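Local coordinates for protein dehydroquinate synthase (Thermus thermophilus, PDB 1UJN) that probably converts 3-deoxy-D-arabino-heptulosonate 7-phosphate into 3-dehydroquinate and phosphate, the second step of chorismate biosynthesis, with NAD and a divalent zinc or cobalt ion, at residues A[60-65]-A[93-98]; A[68-73]-A[101-106]; A[85-90]-A[110-115]; A[129-134]-A[144-149]. One frame throughout, in Å; residues are numbered along the deposited sequence.

Contact 1. Residues A[60-65]-A[93-98]; sequences GGEAAK and GGTLTD
Lys65 and Asp98 are joined by a salt bridge in which Lys65 NZ lies 2.7 Å from Asp98 OD1. The ammonium meets this oxygen on its anti side, 25° out of the carboxylate plane, and it has a second partner in the side-chain oxygen of Asn141. A bend in the lysine chain (chi3 58°) turns its end toward the aspartate, while the methylenes before it run over the first turn of helix 94-106: Lys65 CG lies 3.7 Å from the carbonyl O of Thr95, and Lys65 CD packs on Thr95 CG2 at 4.0 Å. An alanine in place of Lys65 would probably leave the Asp98 carboxylate without its counter-charge and uncover the methyl of Thr95. At the other end of the loop, Gly61 N donates to Thr95 OG1 over 3.3 Å in a bent bond (137° at the hydrogen), and Leu96 CD2 reaches Gly60 CA at 4.0 Å. Glu62 comes across Thr95 at about a right angle, OE2 being 3.7 Å from Thr95 CG2; its OE1 is bonded to Asn135 ND2. Lys140, predicted to bind NAD, is close to this glutamate. The loop 60-65, with its short 3-10 turn, is thus tied to the start of the helix by one ionic and one neutral bond, beside the probable cofactor site, and the lysine ammonium probably divides its charge between a carboxylate and the amide oxygen of Asn141.

Contact 2. Residues A[68-73]-A[101-106]; sequences EVYGKV and GFVAAT
Tyr70 holds CG anti to the backbone N (chi1 170°) and Phe102 takes the same rotamer, and these torsions send the two rings into the space between helices 67-80 and 94-106, where they meet. Their planes are within 20° of parallel, with centroids at 4.6 Å, but the rings are slid so far past each other that they barely overlap. Phe102 CE2 sits over one face of the tyrosine ring, toward its rim, and the closest approach is Tyr70 CE1 to Phe102 CD2 at 3.3 Å. Beyond the ring, Tyr70 OH donates to Thr106 OG1 over 2.7 Å, the threonine oxygen lying at the edge of the ring and in its plane. Thr106 OG1 in turn donates to the carbonyl O of Phe102, 2.9 Å away, one turn earlier. This chain of bonds from phenol to threonine to backbone holds the hydroxyl end of the tyrosine in place. A phenylalanine at Tyr70 would probably still pack on Phe102 but leave Thr106 OG1 without the phenol that donates to it, and the ring less firmly set. Further along, Val103 CG2 touches Tyr70 CD1 at 3.8 Å, and Val103 CG1 meets Val73 CG1 at the same distance. Tyr70, Phe102 and Thr106 also pack against the second subunit, where Phe102 meets Tyr70 of that chain. The segment axes cross at -52°, 10.2 Å apart at their closest, an arrangement of two packed helices on one side of the mostly parallel sheet in an alpha/beta nucleotide-binding domain, here reaching the dimer interface.

Contact 3. Residues A[85-90]-A[110-115]; sequences NATLLV and GVAYLA
Thr87 lays its methyl against Leu114, CG2 to CG 4.0 Å, the two side chains reaching each other from adjacent strands on the face they share with Leu89. Further along that face, Leu89 CG and Leu114 CD1 are 4.3 Å apart. On the other face, Leu88 CB lies 4.1 Å from Tyr113 CB, and Val90 CG2 touches the tyrosine ring at CD2. The ring then swings off from the neighbouring strand: chi1 of 76° sets Tyr113 CG between its own backbone N and carbonyl carbon, and the hydroxyl finds its partner in the carbonyl O of His147. The strands run parallel. Leu88 N donates to Ala112 O in a nearly straight bond (169° at the hydrogen), Leu114 N returns to Leu88 O at 2.9 Å, and Val90 N reaches Leu114 O at 2.8 Å, nearly along the C=O axis. Next to Ala86 and Ala112 one water bridges the two segments, donating to Ala86 O at 2.6 Å and accepting from Ala112 N. This is the strand pair of a right-handed beta-alpha-beta crossover. Helix 94-106, the connection, covers the Leu88, Val90 and Tyr113 face through Ala104 and Leu96; helix 40-50 packs on Leu89 on the opposite face, and strand 31-36 continues the sheet beyond 87-92.

Contact 4. Residues A[129-134]-A[144-149]; sequences GGKTGI and GAFHFP
Strands 131-134 and 144-146 run antiparallel, their segment axes at 171° and 4.5 Å apart at closest approach. Thr132 and Ala145 form the hydrogen-bonded pair: Ala145 N donates to Thr132 O from well above the carbonyl plane, and the return bond from Thr132 N to Ala145 O is weak. Beside them Gly133 and Gly144 come very close, CA to CA 3.5 Å, a spacing that leaves no room for a side chain on Gly144. Beyond the last paired residues, His147 N bonds to Gly130 O at 2.8 Å, in the carbonyl plane and on a lone pair. Thr132 OG1, placed between its own backbone N and carbonyl carbon (chi1 75°), donates to Ala145 O at 2.7 Å, so this carbonyl accepts from both the amide and the hydroxyl of one residue. The two strands make a beta hairpin that carries Lys131, predicted to bind NAD. The aliphatic chain of this lysine runs beside Phe146, pointing the same way, with Lys131 CG 3.7 Å from Phe146 CE2, while Gly129 O lies at the edge of that ring, in its plane. Arg109 of the second subunit packs on both Lys131 and Phe146 and bonds to Thr132 O. Phe148 turns a ring face to Gly130, whose CA lies 4.0 Å from the ring centroid in a CH-pi contact. The positive phi of Gly130 (67°) suits glycine, and a CB there would run into that ring. His147 instead directs its imidazole away from strand 131-136, bonding through NE2 to Val111 O.

In the fold
From the N terminus, contact 1 ties the loop after strand 55-58 to the start of helix 94-106, and contact 2 joins helix 67-80 to its later turns; each closes a loop of 27 intervening residues. Contact 3 closes one of 19, the crossover, pairing strands 87-92 and 112-117, which come directly before and after that helix in the chain. These three cross, their segments alternating along the chain, with helix 94-106 common to the first two. Contact 4 follows in series, closing a hairpin turn of nine residues. It rests on the same helix through Asp98 and Phe102, and meets contact 3 where His147 joins Tyr113 and Val111. Contacts 2 and 4 both touch the second subunit.

Contact 1. Residues A[60-65]-A[93-98]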
loop_
_atom_site.group_PDB
_atom_site.type_symbol
_atom_site.label_atom_id
_atom_site.label_comp_id
_atom_site.label_asym_id
_atom_site.label_seq_id
_atom_site.Cartn_x
_atom_site.Cartn_y
_atom_site.Cartn_z
ATOM N N GLY A 60 -4.553 -14.730 17.351
ATOM C CA GLY A 60 -4.195 -15.155 16.012
ATOM C C GLY A 60 -5.450 -15.626 15.307
ATOM O O GLY A 60 -6.550 -15.471 15.831
ATOM N N GLY A 61 -5.306 -16.205 14.125
ATOM C CA GLY A 61 -6.485 -16.669 13.417
ATOM C C GLY A 61 -6.962 -15.647 12.409
ATOM O O GLY A 61 -6.469 -14.520 12.378
ATOM N N GLU A 62 -7.934 -16.038 11.594
ATOM C CA GLU A 62 -8.472 -15.170 10.552
ATOM C C GLU A 62 -9.118 -13.875 11.053
ATOM O O GLU A 62 -9.192 -12.889 10.315
ATOM C CB GLU A 62 -9.474 -15.957 9.713
ATOM C CG GLU A 62 -8.847 -17.096 8.930
ATOM C CD GLU A 62 -7.852 -16.603 7.902
ATOM O OE1 GLU A 62 -8.195 -15.662 7.162
ATOM O OE2 GLU A 62 -6.735 -17.157 7.822
ATOM N N ALA A 63 -9.592 -13.880 12.294
ATOM C CA ALA A 63 -10.228 -12.694 12.868
ATOM C C ALA A 63 -9.256 -11.520 12.946
ATOM O O ALA A 63 -9.673 -10.362 12.954
ATOM C CB ALA A 63 -10.781 -13.014 14.262
ATOM N N ALA A 64 -7.962 -11.819 13.000
ATOM C CA ALA A 64 -6.937 -10.776 13.073
ATOM C C ALA A 64 -6.783 -10.052 11.738
ATOM O O ALA A 64 -6.291 -8.921 11.685
ATOM C CB ALA A 64 -5.598 -11.381 13.485
ATOM N N LYS A 65 -7.193 -10.710 10.659
ATOM C CA LYS A 65 -7.088 -10.125 9.328
ATOM C C LYS A 65 -8.389 -9.432 8.943
ATOM O O LYS A 65 -9.084 -9.850 8.016
ATOM C CB LYS A 65 -6.719 -11.212 8.311
ATOM C CG LYS A 65 -5.301 -11.736 8.496
ATOM C CD LYS A 65 -4.991 -12.947 7.621
ATOM C CE LYS A 65 -5.179 -12.662 6.136
ATOM N NZ LYS A 65 -4.735 -13.833 5.317
ATOM N N GLY A 93 2.138 -16.319 13.537
ATOM C CA GLY A 93 2.003 -17.121 12.334
ATOM C C GLY A 93 1.603 -16.289 11.132
ATOM O O GLY A 93 1.680 -15.059 11.174
ATOM N N GLY A 94 1.160 -16.967 10.073
ATOM C CA GLY A 94 0.768 -16.302 8.843
ATOM C C GLY A 94 -0.222 -15.156 8.946
ATOM O O GLY A 94 -0.083 -14.150 8.249
ATOM N N THR A 95 -1.230 -15.299 9.799
ATOM C CA THR A 95 -2.224 -14.248 9.945
ATOM C C THR A 95 -1.612 -12.987 10.548
ATOM O O THR A 95 -1.989 -11.875 10.183
ATOM C CB THR A 95 -3.409 -14.715 10.821
ATOM O OG1 THR A 95 -2.930 -15.118 12.111
ATOM C CG2 THR A 95 -4.117 -15.889 10.160
ATOM N N LEU A 96 -0.668 -13.162 11.469
ATOM C CA LEU A 96 -0.022 -12.023 12.109
ATOM C C LEU A 96 0.903 -11.300 11.148
ATOM O O LEU A 96 0.952 -10.075 11.149
ATOM C CB LEU A 96 0.771 -12.460 13.344
ATOM C CG LEU A 96 0.170 -12.115 14.714
ATOM C CD1 LEU A 96 0.115 -10.601 14.878
ATOM C CD2 LEU A 96 -1.225 -12.722 14.852
ATOM N N THR A 97 1.642 -12.046 10.332
ATOM C CA THR A 97 2.536 -11.389 9.392
ATOM C C THR A 97 1.720 -10.750 8.277
ATOM O O THR A 97 2.105 -9.711 7.747
ATOM C CB THR A 97 3.595 -12.360 8.812
ATOM O OG1 THR A 97 2.974 -13.582 8.415
ATOM C CG2 THR A 97 4.662 -12.651 9.853
ATOM N N ASP A 98 0.587 -11.361 7.933
ATOM C CA ASP A 98 -0.291 -10.806 6.899
ATOM C C ASP A 98 -0.800 -9.442 7.375
ATOM O O ASP A 98 -0.680 -8.435 6.670
ATOM C CB ASP A 98 -1.487 -11.741 6.643
ATOM C CG ASP A 98 -1.155 -12.876 5.685
ATOM O OD1 ASP A 98 -2.013 -13.767 5.495
ATOM O OD2 ASP A 98 -0.047 -12.881 5.110
#

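Contact 2. Residues A[68-73]-A[101-106]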
loop_
_atom_site.group_PDB
_atom_site.type_symbol
_atom_site.label_atom_id
_atom_site.label_comp_id
_atom_site.label_asym_id
_atom_site.label_seq_id
_atom_site.Cartn_x
_atom_site.Cartn_y
_atom_site.Cartn_z
ATOM N N GLU A 68 -11.212 -3.931 11.168
ATOM C CA GLU A 68 -11.279 -3.454 12.538
ATOM C C GLU A 68 -9.941 -3.574 13.262
ATOM O O GLU A 68 -9.496 -2.630 13.914
ATOM C CB GLU A 68 -12.351 -4.217 13.321
ATOM C CG GLU A 68 -12.536 -3.691 14.732
ATOM C CD GLU A 68 -12.812 -2.195 14.759
ATOM O OE1 GLU A 68 -13.910 -1.784 14.322
ATOM O OE2 GLU A 68 -11.926 -1.431 15.205
ATOM N N VAL A 69 -9.299 -4.729 13.149
ATOM C CA VAL A 69 -8.017 -4.930 13.822
ATOM C C VAL A 69 -6.941 -4.063 13.167
ATOM O O VAL A 69 -6.054 -3.536 13.841
ATOM C CB VAL A 69 -7.604 -6.413 13.782
ATOM C CG1 VAL A 69 -6.261 -6.607 14.464
ATOM C CG2 VAL A 69 -8.662 -7.252 14.477
ATOM N N TYR A 70 -7.043 -3.914 11.851
ATOM C CA TYR A 70 -6.113 -3.102 11.072
ATOM C C TYR A 70 -6.157 -1.662 11.592
ATOM O O TYR A 70 -5.121 -1.051 11.878
ATOM C CB TYR A 70 -6.526 -3.170 9.594
ATOM C CG TYR A 70 -5.824 -2.212 8.646
ATOM C CD1 TYR A 70 -4.457 -2.326 8.378
ATOM C CD2 TYR A 70 -6.540 -1.218 7.987
ATOM C CE1 TYR A 70 -3.827 -1.463 7.469
ATOM C CE2 TYR A 70 -5.918 -0.348 7.070
ATOM C CZ TYR A 70 -4.567 -0.480 6.820
ATOM O OH TYR A 70 -3.962 0.373 5.919
ATOM N N GLY A 71 -7.367 -1.129 11.723
ATOM C CA GLY A 71 -7.524 0.223 12.214
ATOM C C GLY A 71 -7.026 0.370 13.636
ATOM O O GLY A 71 -6.427 1.381 13.985
ATOM N N LYS A 72 -7.272 -0.649 14.455
ATOM C CA LYS A 72 -6.844 -0.629 15.852
ATOM C C LYS A 72 -5.326 -0.562 15.963
ATOM O O LYS A 72 -4.790 0.233 16.730
ATOM C CB LYS A 72 -7.350 -1.874 16.588
ATOM C CG LYS A 72 -7.176 -1.797 18.100
ATOM C CD LYS A 72 -7.855 -2.969 18.801
ATOM C CE LYS A 72 -7.012 -4.228 18.722
ATOM N NZ LYS A 72 -5.971 -4.240 19.789
ATOM N N VAL A 73 -4.634 -1.397 15.193
ATOM C CA VAL A 73 -3.176 -1.407 15.234
ATOM C C VAL A 73 -2.611 -0.075 14.748
ATOM O O VAL A 73 -1.692 0.472 15.351
ATOM C CB VAL A 73 -2.596 -2.565 14.385
ATOM C CG1 VAL A 73 -1.068 -2.562 14.474
ATOM C CG2 VAL A 73 -3.149 -3.901 14.886
ATOM N N GLY A 101 2.289 -7.037 8.344
ATOM C CA GLY A 101 3.012 -6.588 7.170
ATOM C C GLY A 101 2.236 -5.508 6.436
ATOM O O GLY A 101 2.821 -4.580 5.883
ATOM N N PHE A 102 0.910 -5.628 6.438
ATOM C CA PHE A 102 0.051 -4.652 5.771
ATOM C C PHE A 102 0.019 -3.344 6.560
ATOM O O PHE A 102 -0.006 -2.252 5.976
ATOM C CB PHE A 102 -1.360 -5.226 5.603
ATOM C CG PHE A 102 -2.295 -4.324 4.846
ATOM C CD1 PHE A 102 -1.910 -3.760 3.631
ATOM C CD2 PHE A 102 -3.564 -4.041 5.348
ATOM C CE1 PHE A 102 -2.773 -2.927 2.923
ATOM C CE2 PHE A 102 -4.442 -3.207 4.649
ATOM C CZ PHE A 102 -4.047 -2.647 3.433
ATOM N N VAL A 103 0.021 -3.454 7.885
ATOM C CA VAL A 103 0.051 -2.273 8.739
ATOM C C VAL A 103 1.370 -1.542 8.454
ATOM O O VAL A 103 1.385 -0.333 8.271
ATOM C CB VAL A 103 -0.019 -2.665 10.230
ATOM C CG1 VAL A 103 0.360 -1.476 11.117
ATOM C CG2 VAL A 103 -1.445 -3.124 10.566
ATOM N N ALA A 104 2.473 -2.284 8.399
ATOM C CA ALA A 104 3.781 -1.682 8.114
ATOM C C ALA A 104 3.813 -1.050 6.725
ATOM O O ALA A 104 4.413 0.009 6.530
ATOM C CB ALA A 104 4.881 -2.733 8.216
ATOM N N ALA A 105 3.183 -1.709 5.757
ATOM C CA ALA A 105 3.160 -1.204 4.393
ATOM C C ALA A 105 2.405 0.105 4.240
ATOM O O ALA A 105 2.691 0.873 3.324
ATOM C CB ALA A 105 2.550 -2.247 3.455
ATOM N N THR A 106 1.472 0.377 5.146
ATOM C CA THR A 106 0.649 1.567 5.018
ATOM C C THR A 106 0.748 2.635 6.093
ATOM O O THR A 106 0.320 3.765 5.864
ATOM C CB THR A 106 -0.823 1.156 4.855
ATOM O OG1 THR A 106 -1.232 0.383 5.990
ATOM C CG2 THR A 106 -0.994 0.311 3.577
#

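Contact 3. Residues A[85-90]-A[110-115]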
loop_
_atom_site.group_PDB
_atom_site.type_symbol
_atom_site.label_atom_id
_atom_site.label_comp_id
_atom_site.label_asym_id
_atom_site.label_seq_id
_atom_site.Cartn_x
_atom_site.Cartn_y
_atom_site.Cartn_z
ATOM N N ASN A 85 10.770 6.386 10.565
ATOM C CA ASN A 85 11.971 5.555 10.626
ATOM C C ASN A 85 11.810 4.447 11.661
ATOM O O ASN A 85 12.778 3.782 12.035
ATOM C CB ASN A 85 13.214 6.404 10.933
ATOM C CG ASN A 85 13.199 6.994 12.328
ATOM O OD1 ASN A 85 12.175 7.486 12.796
ATOM N ND2 ASN A 85 14.350 6.966 12.992
ATOM N N ALA A 86 10.577 4.238 12.113
ATOM C CA ALA A 86 10.300 3.190 13.088
ATOM C C ALA A 86 10.276 1.820 12.405
ATOM O O ALA A 86 10.112 1.711 11.184
ATOM C CB ALA A 86 8.958 3.449 13.778
ATOM N N THR A 87 10.449 0.778 13.208
ATOM C CA THR A 87 10.419 -0.590 12.710
ATOM C C THR A 87 9.342 -1.351 13.466
ATOM O O THR A 87 9.253 -1.258 14.693
ATOM C CB THR A 87 11.759 -1.318 12.948
ATOM O OG1 THR A 87 12.808 -0.632 12.258
ATOM C CG2 THR A 87 11.685 -2.760 12.439
ATOM N N LEU A 88 8.520 -2.095 12.736
ATOM C CA LEU A 88 7.470 -2.896 13.360
ATOM C C LEU A 88 7.944 -4.344 13.393
ATOM O O LEU A 88 8.282 -4.907 12.354
ATOM C CB LEU A 88 6.174 -2.820 12.544
ATOM C CG LEU A 88 4.992 -3.632 13.096
ATOM C CD1 LEU A 88 4.537 -3.030 14.426
ATOM C CD2 LEU A 88 3.840 -3.616 12.108
ATOM N N LEU A 89 7.993 -4.937 14.581
ATOM C CA LEU A 89 8.403 -6.330 14.709
ATOM C C LEU A 89 7.125 -7.157 14.807
ATOM O O LEU A 89 6.202 -6.806 15.544
ATOM C CB LEU A 89 9.280 -6.529 15.954
ATOM C CG LEU A 89 10.684 -5.916 15.882
ATOM C CD1 LEU A 89 10.614 -4.397 15.990
ATOM C CD2 LEU A 89 11.529 -6.478 17.023
ATOM N N VAL A 90 7.055 -8.244 14.047
ATOM C CA VAL A 90 5.853 -9.065 14.057
ATOM C C VAL A 90 6.165 -10.499 14.442
ATOM O O VAL A 90 6.909 -11.197 13.744
ATOM C CB VAL A 90 5.155 -9.032 12.675
ATOM C CG1 VAL A 90 3.794 -9.696 12.768
ATOM C CG2 VAL A 90 5.007 -7.584 12.203
ATOM N N GLY A 110 4.279 3.554 4.795
ATOM C CA GLY A 110 5.308 2.535 4.769
ATOM C C GLY A 110 6.491 2.651 5.702
ATOM O O GLY A 110 7.251 3.611 5.638
ATOM N N VAL A 111 6.639 1.650 6.567
ATOM C CA VAL A 111 7.759 1.577 7.494
ATOM C C VAL A 111 8.323 0.162 7.421
ATOM O O VAL A 111 7.658 -0.769 6.957
ATOM C CB VAL A 111 7.344 1.875 8.953
ATOM C CG1 VAL A 111 6.808 3.309 9.060
ATOM C CG2 VAL A 111 6.295 0.860 9.426
ATOM N N ALA A 112 9.555 -0.000 7.873
ATOM C CA ALA A 112 10.195 -1.311 7.846
ATOM C C ALA A 112 9.572 -2.261 8.860
ATOM O O ALA A 112 9.016 -1.833 9.874
ATOM C CB ALA A 112 11.684 -1.155 8.143
ATOM N N TYR A 113 9.625 -3.555 8.568
ATOM C CA TYR A 113 9.135 -4.527 9.532
ATOM C C TYR A 113 10.017 -5.763 9.516
ATOM O O TYR A 113 10.648 -6.080 8.502
ATOM C CB TYR A 113 7.660 -4.894 9.303
ATOM C CG TYR A 113 7.350 -5.820 8.152
ATOM C CD1 TYR A 113 7.291 -5.348 6.848
ATOM C CD2 TYR A 113 7.045 -7.157 8.385
ATOM C CE1 TYR A 113 6.919 -6.189 5.798
ATOM C CE2 TYR A 113 6.676 -8.006 7.343
ATOM C CZ TYR A 113 6.609 -7.515 6.060
ATOM O OH TYR A 113 6.195 -8.341 5.037
ATOM N N LEU A 114 10.106 -6.405 10.676
ATOM C CA LEU A 114 10.889 -7.620 10.842
ATOM C C LEU A 114 9.902 -8.716 11.191
ATOM O O LEU A 114 9.004 -8.515 12.009
ATOM C CB LEU A 114 11.894 -7.461 11.984
ATOM C CG LEU A 114 13.021 -6.450 11.765
ATOM C CD1 LEU A 114 13.845 -6.326 13.044
ATOM C CD2 LEU A 114 13.889 -6.901 10.603
ATOM N N ALA A 115 10.068 -9.874 10.568
ATOM C CA ALA A 115 9.169 -10.990 10.818
ATOM C C ALA A 115 9.820 -12.076 11.667
ATOM O O ALA A 115 10.969 -12.450 11.439
ATOM C CB ALA A 115 8.711 -11.582 9.499
HETATM O O HOH W 1 10.975 2.418 8.806
#

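Contact 4. Residues A[129-134]-A[144-149]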
loop_
_atom_site.group_PDB
_atom_site.type_symbol
_atom_site.label_atom_id
_atom_site.label_comp_id
_atom_site.label_asym_id
_atom_site.label_seq_id
_atom_site.Cartn_x
_atom_site.Cartn_y
_atom_site.Cartn_z
ATOM N N GLY A 129 7.898 -13.653 -0.881
ATOM C CA GLY A 129 6.759 -13.203 -1.673
ATOM C C GLY A 129 6.234 -11.810 -1.376
ATOM O O GLY A 129 5.616 -11.176 -2.235
ATOM N N GLY A 130 6.459 -11.343 -0.154
ATOM C CA GLY A 130 6.014 -10.017 0.236
ATOM C C GLY A 130 4.508 -9.819 0.314
ATOM O O GLY A 130 4.042 -8.689 0.417
ATOM N N LYS A 131 3.738 -10.901 0.254
ATOM C CA LYS A 131 2.283 -10.776 0.325
ATOM C C LYS A 131 1.794 -10.437 1.727
ATOM O O LYS A 131 2.128 -11.125 2.686
ATOM C CB LYS A 131 1.603 -12.066 -0.112
ATOM C CG LYS A 131 1.813 -12.427 -1.560
ATOM C CD LYS A 131 0.889 -13.569 -1.940
ATOM C CE LYS A 131 0.915 -13.818 -3.438
ATOM N NZ LYS A 131 -0.073 -14.870 -3.819
ATOM N N THR A 132 1.012 -9.369 1.840
ATOM C CA THR A 132 0.446 -8.966 3.125
ATOM C C THR A 132 -0.993 -8.566 2.841
ATOM O O THR A 132 -1.356 -8.348 1.683
ATOM C CB THR A 132 1.186 -7.750 3.744
ATOM O OG1 THR A 132 0.817 -6.552 3.050
ATOM C CG2 THR A 132 2.695 -7.938 3.654
ATOM N N GLY A 133 -1.820 -8.479 3.880
ATOM C CA GLY A 133 -3.196 -8.083 3.649
ATOM C C GLY A 133 -4.196 -8.585 4.671
ATOM O O GLY A 133 -3.839 -9.236 5.651
ATOM N N ILE A 134 -5.463 -8.272 4.427
ATOM C CA ILE A 134 -6.543 -8.657 5.321
ATOM C C ILE A 134 -7.745 -9.136 4.503
ATOM O O ILE A 134 -7.724 -9.099 3.267
ATOM C CB ILE A 134 -6.968 -7.461 6.205
ATOM C CG1 ILE A 134 -7.366 -6.275 5.320
ATOM C CG2 ILE A 134 -5.812 -7.052 7.128
ATOM C CD1 ILE A 134 -7.971 -5.106 6.082
ATOM N N GLY A 144 -4.682 -5.542 0.454
ATOM C CA GLY A 144 -3.346 -5.800 0.943
ATOM C C GLY A 144 -2.288 -4.975 0.263
ATOM O O GLY A 144 -2.570 -3.917 -0.299
ATOM N N ALA A 145 -1.064 -5.484 0.312
ATOM C CA ALA A 145 0.065 -4.795 -0.276
ATOM C C ALA A 145 1.252 -5.725 -0.373
ATOM O O ALA A 145 1.413 -6.628 0.449
ATOM C CB ALA A 145 0.437 -3.593 0.592
ATOM N N PHE A 146 2.075 -5.520 -1.393
ATOM C CA PHE A 146 3.296 -6.298 -1.509
ATOM C C PHE A 146 4.310 -5.451 -0.751
ATOM O O PHE A 146 4.659 -4.343 -1.176
ATOM C CB PHE A 146 3.701 -6.472 -2.972
ATOM C CG PHE A 146 2.896 -7.515 -3.691
ATOM C CD1 PHE A 146 1.876 -7.151 -4.561
ATOM C CD2 PHE A 146 3.135 -8.870 -3.465
ATOM C CE1 PHE A 146 1.102 -8.124 -5.198
ATOM C CE2 PHE A 146 2.366 -9.850 -4.094
ATOM C CZ PHE A 146 1.349 -9.471 -4.962
ATOM N N HIS A 147 4.744 -5.956 0.399
ATOM C CA HIS A 147 5.687 -5.246 1.246
ATOM C C HIS A 147 6.597 -6.305 1.855
ATOM O O HIS A 147 6.138 -7.192 2.576
ATOM C CB HIS A 147 4.928 -4.485 2.334
ATOM C CG HIS A 147 5.774 -3.514 3.095
ATOM N ND1 HIS A 147 6.592 -2.597 2.475
ATOM C CD2 HIS A 147 5.925 -3.315 4.425
ATOM C CE1 HIS A 147 7.212 -1.873 3.389
ATOM N NE2 HIS A 147 6.825 -2.288 4.581
ATOM N N PHE A 148 7.882 -6.217 1.534
ATOM C CA PHE A 148 8.848 -7.201 2.000
ATOM C C PHE A 148 9.472 -6.870 3.332
ATOM O O PHE A 148 9.759 -5.712 3.625
ATOM C CB PHE A 148 9.962 -7.376 0.967
ATOM C CG PHE A 148 9.465 -7.765 -0.385
ATOM C CD1 PHE A 148 9.028 -6.803 -1.278
ATOM C CD2 PHE A 148 9.378 -9.104 -0.744
ATOM C CE1 PHE A 148 8.505 -7.164 -2.516
ATOM C CE2 PHE A 148 8.852 -9.479 -1.984
ATOM C CZ PHE A 148 8.416 -8.503 -2.867
ATOM N N PRO A 149 9.707 -7.900 4.157
ATOM C CA PRO A 149 10.320 -7.672 5.465
ATOM C C PRO A 149 11.783 -7.301 5.274
ATOM O O PRO A 149 12.384 -7.591 4.236
ATOM C CB PRO A 149 10.148 -9.014 6.170
ATOM C CG PRO A 149 10.246 -9.998 5.052
ATOM C CD PRO A 149 9.434 -9.333 3.939
#